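Side-chain contacts in tail protein, 43 kDa (Neisseria meningitidis MC58, PDB 3D37), which is of unknown function but is probably a structural component of a phage tail or baseplate: residues D115-L120 with K128-K133; P166-E169 with T173-V176; I205-D210 with D306-D311. All coordinates share one frame; numbering follows the deposited sequence.

Contact 1 of 3, residues D115-L120 with K128-K133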
ATOM      1  N   ASP A 115     -35.184 -42.461   2.498  1.00 38.71           N
ATOM      2  CA  ASP A 115     -36.517 -42.082   3.009  1.00 38.65           C
ATOM      3  C   ASP A 115     -36.466 -41.195   4.234  1.00 37.85           C
ATOM      4  O   ASP A 115     -37.247 -40.262   4.329  1.00 38.57           O
ATOM      5  CB  ASP A 115     -37.393 -43.326   3.316  1.00 39.19           C
ATOM      6  CG  ASP A 115     -37.866 -44.012   2.070  1.00 43.54           C
ATOM      7  OD1 ASP A 115     -37.666 -43.469   0.931  1.00 46.56           O
ATOM      8  OD2 ASP A 115     -38.453 -45.117   2.227  1.00 51.72           O
ATOM      9  N   ALA A 116     -35.560 -41.437   5.165  1.00 37.36           N
ATOM     10  CA  ALA A 116     -35.342 -40.462   6.252  1.00 38.07           C
ATOM     11  C   ALA A 116     -34.805 -39.075   5.721  1.00 38.99           C
ATOM     12  O   ALA A 116     -35.075 -38.014   6.337  1.00 38.98           O
ATOM     13  CB  ALA A 116     -34.413 -41.030   7.286  1.00 37.10           C
ATOM     14  N   ALA A 117     -34.096 -39.070   4.585  1.00 38.86           N
ATOM     15  CA  ALA A 117     -33.642 -37.777   3.992  1.00 39.89           C
ATOM     16  C   ALA A 117     -34.821 -37.060   3.324  1.00 40.38           C
ATOM     17  O   ALA A 117     -34.989 -35.841   3.505  1.00 40.63           O
ATOM     18  CB  ALA A 117     -32.495 -37.983   2.974  1.00 38.98           C
ATOM     19  N   LYS A 118     -35.604 -37.830   2.546  1.00 41.01           N
ATOM     20  CA  LYS A 118     -36.814 -37.346   1.865  1.00 42.11           C
ATOM     21  C   LYS A 118     -37.727 -36.707   2.893  1.00 43.02           C
ATOM     22  O   LYS A 118     -38.279 -35.614   2.656  1.00 43.96           O
ATOM     23  CB  LYS A 118     -37.568 -38.490   1.120  1.00 42.13           C
ATOM     24  CG  LYS A 118     -36.986 -38.836  -0.262  1.00 41.02           C
ATOM     25  CD  LYS A 118     -37.591 -40.058  -0.895  1.00 42.50           C
ATOM     26  CE  LYS A 118     -37.080 -40.256  -2.340  1.00 43.19           C
ATOM     27  NZ  LYS A 118     -37.622 -41.583  -2.897  1.00 41.67           N
ATOM     28  N   LYS A 119     -37.851 -37.363   4.039  1.00 43.80           N
ATOM     29  CA  LYS A 119     -38.741 -36.885   5.098  1.00 44.10           C
ATOM     30  C   LYS A 119     -38.292 -35.532   5.540  1.00 43.70           C
ATOM     31  O   LYS A 119     -39.043 -34.586   5.444  1.00 43.50           O
ATOM     32  CB  LYS A 119     -38.808 -37.853   6.300  1.00 45.44           C
ATOM     33  CG  LYS A 119     -39.709 -37.363   7.464  1.00 46.50           C
ATOM     34  CD  LYS A 119     -41.238 -37.531   7.120  1.00 52.06           C
ATOM     35  CE  LYS A 119     -42.148 -36.349   7.625  1.00 52.67           C
ATOM     36  NZ  LYS A 119     -42.699 -36.528   9.022  1.00 52.88           N
ATOM     37  N   LEU A 120     -37.049 -35.440   5.974  1.00 44.23           N
ATOM     38  CA  LEU A 120     -36.469 -34.194   6.556  1.00 43.33           C
ATOM     39  C   LEU A 120     -36.423 -32.994   5.626  1.00 42.75           C
ATOM     40  O   LEU A 120     -36.424 -31.856   6.085  1.00 43.41           O
ATOM     41  CB  LEU A 120     -35.065 -34.463   7.081  1.00 43.67           C
ATOM     42  CG  LEU A 120     -34.859 -35.430   8.245  1.00 44.94           C
ATOM     43  CD1 LEU A 120     -33.417 -36.013   8.179  1.00 43.41           C
ATOM     44  CD2 LEU A 120     -35.122 -34.728   9.569  1.00 45.47           C
ATOM     45  N   LYS A 128     -36.499 -30.015  -4.733  1.00 48.75           N
ATOM     46  CA  LYS A 128     -37.450 -30.722  -5.583  1.00 48.87           C
ATOM     47  C   LYS A 128     -37.124 -32.196  -5.853  1.00 48.31           C
ATOM     48  O   LYS A 128     -37.956 -32.891  -6.439  1.00 49.33           O
ATOM     49  CB  LYS A 128     -37.596 -30.000  -6.919  1.00 50.03           C
ATOM     50  CG  LYS A 128     -38.381 -28.705  -6.881  1.00 51.17           C
ATOM     51  CD  LYS A 128     -38.248 -27.965  -8.199  1.00 51.13           C
ATOM     52  CE  LYS A 128     -39.058 -26.650  -8.193  1.00 53.76           C
ATOM     53  NZ  LYS A 128     -38.571 -25.634  -9.219  1.00 53.98           N
ATOM     54  N   ALA A 129     -35.940 -32.673  -5.454  1.00 47.27           N
ATOM     55  CA  ALA A 129     -35.633 -34.113  -5.461  1.00 46.07           C
ATOM     56  C   ALA A 129     -34.616 -34.437  -4.394  1.00 45.68           C
ATOM     57  O   ALA A 129     -33.746 -33.610  -4.075  1.00 43.86           O
ATOM     58  CB  ALA A 129     -35.117 -34.579  -6.813  1.00 46.37           C
ATOM     59  N   VAL A 130     -34.750 -35.640  -3.825  1.00 44.12           N
ATOM     60  CA  VAL A 130     -33.753 -36.205  -2.920  1.00 44.02           C
ATOM     61  C   VAL A 130     -33.239 -37.523  -3.538  1.00 44.72           C
ATOM     62  O   VAL A 130     -34.020 -38.398  -3.903  1.00 45.08           O
ATOM     63  CB  VAL A 130     -34.332 -36.426  -1.523  1.00 43.13           C
ATOM     64  CG1 VAL A 130     -33.242 -36.789  -0.527  1.00 39.96           C
ATOM     65  CG2 VAL A 130     -35.101 -35.185  -1.090  1.00 40.18           C
ATOM     66  N   VAL A 131     -31.927 -37.652  -3.628  1.00 44.93           N
ATOM     67  CA  VAL A 131     -31.276 -38.730  -4.345  1.00 45.42           C
ATOM     68  C   VAL A 131     -30.257 -39.357  -3.391  1.00 45.75           C
ATOM     69  O   VAL A 131     -29.794 -38.706  -2.418  1.00 44.30           O
ATOM     70  CB  VAL A 131     -30.652 -38.174  -5.670  1.00 46.08           C
ATOM     71  CG1 VAL A 131     -29.447 -38.987  -6.164  1.00 48.27           C
ATOM     72  CG2 VAL A 131     -31.725 -38.099  -6.774  1.00 45.62           C
ATOM     73  N   LEU A 132     -29.975 -40.646  -3.616  1.00 46.00           N
ATOM     74  CA  LEU A 132     -28.987 -41.382  -2.820  1.00 46.49           C
ATOM     75  C   LEU A 132     -27.822 -41.556  -3.770  1.00 47.11           C
ATOM     76  O   LEU A 132     -27.986 -41.941  -4.937  1.00 47.20           O
ATOM     77  CB  LEU A 132     -29.528 -42.713  -2.240  1.00 46.61           C
ATOM     78  CG  LEU A 132     -28.640 -43.611  -1.341  1.00 44.73           C
ATOM     79  CD1 LEU A 132     -28.526 -43.124   0.083  1.00 39.44           C
ATOM     80  CD2 LEU A 132     -29.128 -45.089  -1.350  1.00 46.67           C
ATOM     81  N   LYS A 133     -26.647 -41.172  -3.290  1.00 47.95           N
ATOM     82  CA  LYS A 133     -25.438 -41.237  -4.110  1.00 48.56           C
ATOM     83  C   LYS A 133     -24.543 -42.315  -3.474  1.00 48.77           C
ATOM     84  O   LYS A 133     -23.463 -42.055  -2.915  1.00 48.35           O
ATOM     85  CB  LYS A 133     -24.800 -39.839  -4.181  1.00 48.79           C
ATOM     86  CG  LYS A 133     -24.522 -39.335  -5.569  1.00 49.90           C
ATOM     87  CD  LYS A 133     -25.782 -39.076  -6.357  1.00 51.28           C
ATOM     88  CE  LYS A 133     -25.451 -38.684  -7.772  1.00 52.13           C
ATOM     89  NZ  LYS A 133     -24.838 -37.323  -7.811  1.00 52.63           N
TER
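V130 is the one residue of 128-133 that meets the helical segment 115-120, and both of its methyls are used. In the methyl-to-methyl packing, A117 CB lies 3.8 Å from V130 CG1. CG1 is anti to the backbone N (chi1 -170°), and this brings it against the A117 methyl and within 4.0 Å of K118 N. V130 CG2 lies beside K118, 4.0 Å from K118 CA.

The aliphatic part of the lysine packs as well. K118 CG lies on V130 CB at 3.8 Å, and the two side chains cross obliquely. Beyond CG the lysine chain is extended, which brings K118 CE to 3.9 Å from V130 O. K118 is an exposed residue at the border of the contact.

No hydrogen bond or salt bridge joins the two segments. V130 also touches L114 and A121 of the same helix, and A117 packs on L155 of helix 151-161 and on V176 of strand 174-177. Helix 113-121 thus packs on strand 130-133, an outer strand of the three-stranded sheet 130-133, 174-177, 165-168 in the gp44-like second domain. The contact therefore rests on dispersion and burial of small apolar groups, with lysine methylenes closing its exposed border.

Contact 2 of 3, residues P166-E169 with T173-V176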
ATOM      1  N   PRO A 166     -24.567 -35.628   3.638  1.00 30.00           N
ATOM      2  CA  PRO A 166     -25.468 -34.849   2.802  1.00 30.28           C
ATOM      3  C   PRO A 166     -24.800 -33.690   2.053  1.00 30.15           C
ATOM      4  O   PRO A 166     -23.900 -33.058   2.594  1.00 27.70           O
ATOM      5  CB  PRO A 166     -26.446 -34.259   3.815  1.00 29.87           C
ATOM      6  CG  PRO A 166     -25.635 -34.034   5.002  1.00 30.07           C
ATOM      7  CD  PRO A 166     -24.554 -35.114   5.014  1.00 30.73           C
ATOM      8  N   TRP A 167     -25.265 -33.411   0.832  1.00 30.72           N
ATOM      9  CA  TRP A 167     -24.978 -32.123   0.195  1.00 31.72           C
ATOM     10  C   TRP A 167     -26.046 -31.779  -0.782  1.00 32.15           C
ATOM     11  O   TRP A 167     -26.762 -32.659  -1.227  1.00 29.50           O
ATOM     12  CB  TRP A 167     -23.619 -32.129  -0.514  1.00 31.26           C
ATOM     13  CG  TRP A 167     -23.488 -33.106  -1.653  1.00 31.67           C
ATOM     14  CD1 TRP A 167     -23.717 -32.859  -2.954  1.00 31.39           C
ATOM     15  CD2 TRP A 167     -23.056 -34.481  -1.579  1.00 31.95           C
ATOM     16  NE1 TRP A 167     -23.487 -33.990  -3.705  1.00 32.32           N
ATOM     17  CE2 TRP A 167     -23.062 -34.986  -2.879  1.00 29.37           C
ATOM     18  CE3 TRP A 167     -22.673 -35.318  -0.529  1.00 29.78           C
ATOM     19  CZ2 TRP A 167     -22.661 -36.265  -3.169  1.00 32.42           C
ATOM     20  CZ3 TRP A 167     -22.272 -36.547  -0.799  1.00 30.03           C
ATOM     21  CH2 TRP A 167     -22.271 -37.041  -2.096  1.00 31.64           C
ATOM     22  N   LEU A 168     -26.095 -30.497  -1.144  1.00 31.88           N
ATOM     23  CA  LEU A 168     -26.839 -30.027  -2.308  1.00 32.07           C
ATOM     24  C   LEU A 168     -26.025 -30.028  -3.580  1.00 32.16           C
ATOM     25  O   LEU A 168     -24.873 -29.593  -3.611  1.00 31.77           O
ATOM     26  CB  LEU A 168     -27.392 -28.594  -2.082  1.00 33.02           C
ATOM     27  CG  LEU A 168     -28.620 -28.440  -1.207  1.00 32.11           C
ATOM     28  CD1 LEU A 168     -29.879 -29.029  -1.904  1.00 31.71           C
ATOM     29  CD2 LEU A 168     -28.341 -29.125   0.109  1.00 33.18           C
ATOM     30  N   GLU A 169     -26.678 -30.492  -4.640  1.00 33.09           N
ATOM     31  CA  GLU A 169     -26.173 -30.429  -5.979  1.00 34.11           C
ATOM     32  C   GLU A 169     -26.537 -29.116  -6.624  1.00 32.63           C
ATOM     33  O   GLU A 169     -27.417 -28.410  -6.159  1.00 32.76           O
ATOM     34  CB  GLU A 169     -26.744 -31.573  -6.820  1.00 35.73           C
ATOM     35  CG  GLU A 169     -26.385 -32.920  -6.259  1.00 41.78           C
ATOM     36  CD  GLU A 169     -25.779 -33.858  -7.281  1.00 49.95           C
ATOM     37  OE1 GLU A 169     -26.536 -34.591  -7.975  1.00 53.88           O
ATOM     38  OE2 GLU A 169     -24.528 -33.895  -7.352  1.00 57.45           O
ATOM     39  N   THR A 173     -31.014 -30.371  -5.904  1.00 32.65           N
ATOM     40  CA  THR A 173     -31.292 -31.733  -5.360  1.00 33.39           C
ATOM     41  C   THR A 173     -30.446 -31.969  -4.119  1.00 33.70           C
ATOM     42  O   THR A 173     -29.247 -31.676  -4.104  1.00 32.21           O
ATOM     43  CB  THR A 173     -30.924 -32.820  -6.406  1.00 33.52           C
ATOM     44  OG1 THR A 173     -31.588 -32.553  -7.632  1.00 36.35           O
ATOM     45  CG2 THR A 173     -31.259 -34.211  -5.962  1.00 34.69           C
ATOM     46  N   LEU A 174     -31.088 -32.475  -3.061  1.00 33.64           N
ATOM     47  CA  LEU A 174     -30.396 -32.911  -1.884  1.00 34.20           C
ATOM     48  C   LEU A 174     -29.858 -34.356  -2.149  1.00 35.02           C
ATOM     49  O   LEU A 174     -30.606 -35.229  -2.629  1.00 34.35           O
ATOM     50  CB  LEU A 174     -31.347 -32.859  -0.703  1.00 33.97           C
ATOM     51  CG  LEU A 174     -30.842 -33.365   0.649  1.00 35.80           C
ATOM     52  CD1 LEU A 174     -29.627 -32.570   1.177  1.00 32.98           C
ATOM     53  CD2 LEU A 174     -32.024 -33.364   1.644  1.00 33.70           C
ATOM     54  N   VAL A 175     -28.571 -34.578  -1.874  1.00 34.48           N
ATOM     55  CA  VAL A 175     -27.961 -35.882  -2.046  1.00 34.67           C
ATOM     56  C   VAL A 175     -27.575 -36.336  -0.658  1.00 35.50           C
ATOM     57  O   VAL A 175     -27.198 -35.509   0.149  1.00 35.14           O
ATOM     58  CB  VAL A 175     -26.776 -35.845  -2.971  1.00 33.55           C
ATOM     59  CG1 VAL A 175     -25.986 -37.162  -2.917  1.00 33.55           C
ATOM     60  CG2 VAL A 175     -27.215 -35.558  -4.386  1.00 33.74           C
ATOM     61  N   VAL A 176     -27.824 -37.617  -0.330  1.00 37.14           N
ATOM     62  CA  VAL A 176     -27.104 -38.297   0.780  1.00 37.35           C
ATOM     63  C   VAL A 176     -26.302 -39.345   0.069  1.00 37.18           C
ATOM     64  O   VAL A 176     -26.806 -40.043  -0.834  1.00 38.43           O
ATOM     65  CB  VAL A 176     -27.970 -38.863   1.920  1.00 38.40           C
ATOM     66  CG1 VAL A 176     -27.113 -39.702   2.854  1.00 40.93           C
ATOM     67  CG2 VAL A 176     -28.560 -37.738   2.754  1.00 39.70           C
TER
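Three backbone hydrogen bonds join P166-E169 to T173-V176. W167 and V175 exchange two of them. V175 N gives to W167 O at 2.7 Å, nearly straight on to the carbonyl. W167 N gives to V175 O at 2.9 Å, with the donor tilted 27° from the carbonyl plane. E169 N adds a bond of 2.9 Å to T173 O, with an N-H...O angle of 176°. CA-H...O contacts from P166 to V175 O and from L168 to T173 O fill in between.

This is an antiparallel beta hairpin, with W167 and V175 as its hydrogen-bonded pair. P166-V176 and L168-L174 are the non-hydrogen-bonded pairs.

With CG between the backbone N and the carbonyl carbon (chi1 63°), the indole of W167 lies alongside V175 and turns one face to its CG1. V175 CG1 makes a CH-pi contact over that face, 3.8 Å from the centroid of the six-membered ring. E169 OE2 lies at the edge of the indole, in its plane. The other methyl, V175 CG2, packs on E169 CG. E169 OE1 forms a salt bridge with K133 NZ. On the other face of the hairpin, L168 CD2 meets L174 CD1 at 3.8 Å, and P166 CB packs near V176 CG2. Helices 113-121 and 151-161 cover this face.

Contact 3 of 3, residues I205-D210 with D306-D311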
ATOM      1  N   ILE A 205       0.363 -26.501  -0.059  1.00 30.07           N
ATOM      2  CA  ILE A 205       0.203 -27.723   0.684  1.00 32.25           C
ATOM      3  C   ILE A 205       0.293 -27.435   2.198  1.00 31.79           C
ATOM      4  O   ILE A 205       1.141 -26.658   2.645  1.00 29.36           O
ATOM      5  CB  ILE A 205       1.257 -28.757   0.279  1.00 31.53           C
ATOM      6  CG1 ILE A 205       1.390 -28.778  -1.257  1.00 33.89           C
ATOM      7  CG2 ILE A 205       0.980 -30.084   0.932  1.00 30.81           C
ATOM      8  CD1 ILE A 205       1.948 -30.035  -1.803  1.00 35.92           C
ATOM      9  N   GLU A 206      -0.629 -28.026   2.946  1.00 31.71           N
ATOM     10  CA  GLU A 206      -0.666 -27.928   4.381  1.00 34.42           C
ATOM     11  C   GLU A 206      -0.770 -29.265   5.046  1.00 33.23           C
ATOM     12  O   GLU A 206      -1.651 -30.076   4.714  1.00 30.69           O
ATOM     13  CB  GLU A 206      -1.881 -27.157   4.842  1.00 35.01           C
ATOM     14  CG  GLU A 206      -2.068 -25.813   4.198  1.00 39.92           C
ATOM     15  CD  GLU A 206      -3.356 -25.200   4.696  1.00 43.44           C
ATOM     16  OE1 GLU A 206      -3.317 -24.753   5.874  1.00 54.62           O
ATOM     17  OE2 GLU A 206      -4.410 -25.241   3.962  1.00 54.21           O
ATOM     18  N   TRP A 207       0.117 -29.474   6.010  1.00 33.45           N
ATOM     19  CA  TRP A 207       0.108 -30.632   6.838  1.00 34.27           C
ATOM     20  C   TRP A 207      -0.065 -30.161   8.278  1.00 34.02           C
ATOM     21  O   TRP A 207       0.599 -29.212   8.743  1.00 30.84           O
ATOM     22  CB  TRP A 207       1.428 -31.349   6.790  1.00 36.06           C
ATOM     23  CG  TRP A 207       1.901 -31.875   5.518  1.00 36.58           C
ATOM     24  CD1 TRP A 207       1.804 -33.183   5.078  1.00 38.67           C
ATOM     25  CD2 TRP A 207       2.657 -31.180   4.545  1.00 36.99           C
ATOM     26  NE1 TRP A 207       2.447 -33.310   3.866  1.00 37.66           N
ATOM     27  CE2 TRP A 207       2.976 -32.100   3.521  1.00 37.04           C
ATOM     28  CE3 TRP A 207       3.081 -29.861   4.418  1.00 38.87           C
ATOM     29  CZ2 TRP A 207       3.699 -31.736   2.399  1.00 39.47           C
ATOM     30  CZ3 TRP A 207       3.801 -29.500   3.305  1.00 38.59           C
ATOM     31  CH2 TRP A 207       4.106 -30.437   2.305  1.00 39.20           C
ATOM     32  N   ASP A 208      -0.911 -30.877   8.985  1.00 33.72           N
ATOM     33  CA  ASP A 208      -1.305 -30.517  10.329  1.00 35.75           C
ATOM     34  C   ASP A 208      -1.428 -31.804  11.143  1.00 35.71           C
ATOM     35  O   ASP A 208      -2.098 -32.727  10.730  1.00 34.56           O
ATOM     36  CB  ASP A 208      -2.642 -29.800  10.219  1.00 36.66           C
ATOM     37  CG  ASP A 208      -3.162 -29.375  11.514  1.00 42.13           C
ATOM     38  OD1 ASP A 208      -3.369 -30.245  12.367  1.00 46.05           O
ATOM     39  OD2 ASP A 208      -3.381 -28.156  11.677  1.00 51.90           O
ATOM     40  N   THR A 209      -0.785 -31.855  12.297  1.00 36.74           N
ATOM     41  CA  THR A 209      -0.788 -33.042  13.141  1.00 37.24           C
ATOM     42  C   THR A 209      -1.672 -32.901  14.402  1.00 37.52           C
ATOM     43  O   THR A 209      -1.578 -33.684  15.347  1.00 36.94           O
ATOM     44  CB  THR A 209       0.652 -33.370  13.527  1.00 38.27           C
ATOM     45  OG1 THR A 209       1.199 -32.284  14.283  1.00 39.43           O
ATOM     46  CG2 THR A 209       1.535 -33.563  12.263  1.00 38.06           C
ATOM     47  N   ASP A 210      -2.548 -31.911  14.412  1.00 38.17           N
ATOM     48  CA  ASP A 210      -3.460 -31.681  15.526  1.00 39.33           C
ATOM     49  C   ASP A 210      -4.186 -32.927  16.055  1.00 39.73           C
ATOM     50  O   ASP A 210      -4.320 -33.149  17.262  1.00 39.46           O
ATOM     51  CB  ASP A 210      -4.567 -30.747  15.045  1.00 40.67           C
ATOM     52  CG  ASP A 210      -4.521 -29.412  15.688  1.00 46.23           C
ATOM     53  OD1 ASP A 210      -4.553 -28.413  14.908  1.00 51.70           O
ATOM     54  OD2 ASP A 210      -4.495 -29.373  16.969  1.00 53.23           O
ATOM     55  N   ASP A 306       6.805 -32.294 -10.787  1.00 41.83           N
ATOM     56  CA  ASP A 306       8.154 -32.889 -10.820  1.00 43.37           C
ATOM     57  C   ASP A 306       9.111 -32.267  -9.803  1.00 44.42           C
ATOM     58  O   ASP A 306       9.839 -32.989  -9.138  1.00 45.02           O
ATOM     59  CB  ASP A 306       8.750 -32.819 -12.231  1.00 43.68           C
ATOM     60  CG  ASP A 306       8.160 -33.888 -13.184  1.00 44.12           C
ATOM     61  OD1 ASP A 306       7.348 -34.718 -12.771  1.00 39.27           O
ATOM     62  OD2 ASP A 306       8.537 -33.894 -14.373  1.00 49.45           O
ATOM     63  N   GLU A 307       9.100 -30.943  -9.669  1.00 46.06           N
ATOM     64  CA  GLU A 307       9.919 -30.250  -8.641  1.00 46.63           C
ATOM     65  C   GLU A 307       9.735 -30.876  -7.264  1.00 46.84           C
ATOM     66  O   GLU A 307      10.704 -31.187  -6.589  1.00 48.14           O
ATOM     67  CB  GLU A 307       9.565 -28.761  -8.528  1.00 46.92           C
ATOM     68  CG  GLU A 307      10.242 -27.891  -9.501  1.00 48.32           C
ATOM     69  CD  GLU A 307       9.703 -26.437  -9.519  1.00 49.07           C
ATOM     70  OE1 GLU A 307       9.247 -25.911  -8.469  1.00 49.61           O
ATOM     71  OE2 GLU A 307       9.730 -25.842 -10.626  1.00 50.52           O
ATOM     72  N   HIS A 308       8.491 -31.075  -6.872  1.00 46.50           N
ATOM     73  CA  HIS A 308       8.132 -31.591  -5.545  1.00 45.69           C
ATOM     74  C   HIS A 308       8.113 -33.138  -5.457  1.00 44.73           C
ATOM     75  O   HIS A 308       7.971 -33.712  -4.389  1.00 45.68           O
ATOM     76  CB  HIS A 308       6.734 -31.059  -5.218  1.00 46.96           C
ATOM     77  CG  HIS A 308       6.451 -30.889  -3.756  1.00 48.22           C
ATOM     78  ND1 HIS A 308       6.301 -29.650  -3.181  1.00 46.81           N
ATOM     79  CD2 HIS A 308       6.264 -31.793  -2.762  1.00 51.58           C
ATOM     80  CE1 HIS A 308       6.050 -29.791  -1.891  1.00 50.47           C
ATOM     81  NE2 HIS A 308       6.013 -31.080  -1.611  1.00 52.30           N
ATOM     82  N   GLY A 309       8.197 -33.826  -6.581  1.00 43.53           N
ATOM     83  CA  GLY A 309       8.044 -35.273  -6.580  1.00 41.90           C
ATOM     84  C   GLY A 309       6.623 -35.752  -6.411  1.00 40.82           C
ATOM     85  O   GLY A 309       6.410 -36.865  -5.995  1.00 40.47           O
ATOM     86  N   ILE A 310       5.622 -34.928  -6.713  1.00 39.55           N
ATOM     87  CA  ILE A 310       4.226 -35.414  -6.666  1.00 38.03           C
ATOM     88  C   ILE A 310       3.775 -35.951  -8.023  1.00 36.50           C
ATOM     89  O   ILE A 310       3.967 -35.321  -9.048  1.00 36.80           O
ATOM     90  CB  ILE A 310       3.232 -34.317  -6.245  1.00 38.13           C
ATOM     91  CG1 ILE A 310       3.592 -33.762  -4.867  1.00 38.45           C
ATOM     92  CG2 ILE A 310       1.762 -34.837  -6.265  1.00 37.69           C
ATOM     93  CD1 ILE A 310       2.795 -32.512  -4.510  1.00 38.86           C
ATOM     94  N   ASP A 311       3.161 -37.116  -8.006  1.00 36.19           N
ATOM     95  CA  ASP A 311       2.455 -37.661  -9.155  1.00 35.53           C
ATOM     96  C   ASP A 311       1.419 -38.618  -8.577  1.00 34.23           C
ATOM     97  O   ASP A 311       1.723 -39.758  -8.286  1.00 34.17           O
ATOM     98  CB  ASP A 311       3.411 -38.410 -10.096  1.00 36.57           C
ATOM     99  CG  ASP A 311       2.700 -38.970 -11.313  1.00 37.77           C
ATOM    100  OD1 ASP A 311       1.475 -39.177 -11.238  1.00 41.17           O
ATOM    101  OD2 ASP A 311       3.352 -39.212 -12.344  1.00 41.09           O
TER
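The rings of W207 and H308 approach edge to edge: H308 NE2 lies near the indole plane, 4.4 Å from W207 CH2. This is a loose approach and not a stack. One face of the imidazole is met by I205 CD1, 4.1 Å from H308 CE1. One face of the indole is covered from within its own strand, by I205 CG2 at 3.4 Å above the ring plane and toward its rim.

The two isoleucines make the closest apolar contact. They reach toward each other tip to tip, with I205 CD1 3.8 Å from I310 CD1. With I205 CG1 beside the backbone N (chi1 -44°) and the chain extended beyond it (chi2 -158°), CD1 reaches both H308 and I310, while CG2 is turned to the indole. No hydrogen bond crosses between the segments.

D208 OD1 accepts from D210 N at 2.8 Å, an Asx turn as the strand ends. G309 and I310 form a G1 beta bulge opposite D305, in the turn between strands 300-305 and 310-324. Strand 202-208 pairs antiparallel with strand 278-285, whose F278 meets W207 edge-to-face. Along its other edge, I205-D208 pair antiparallel with a strand of a second subunit, and H78 of that subunit meets the H308 ring.

Contacts 1 and 2 belong to one small sheet with its covering helices; their centres are 8 Å apart. Strand 130-133 runs parallel to strand 174-177, with bonds such as K133 N to V176 O (2.7 Å). Contact 2 is the buried one and the only one with hydrogen bonds between its segments. Contact 1 is partly buried and apolar, between helix and sheet, with an exposed lysine at its edge. Contact 3 lies apart, its centre 38 Å from that of contact 1 on the opposite side of the chain's centre. It is also partly buried, but mixes isoleucine packing with a loose ring approach. It borders two other subunits, while no other chain touches contacts 1 and 2.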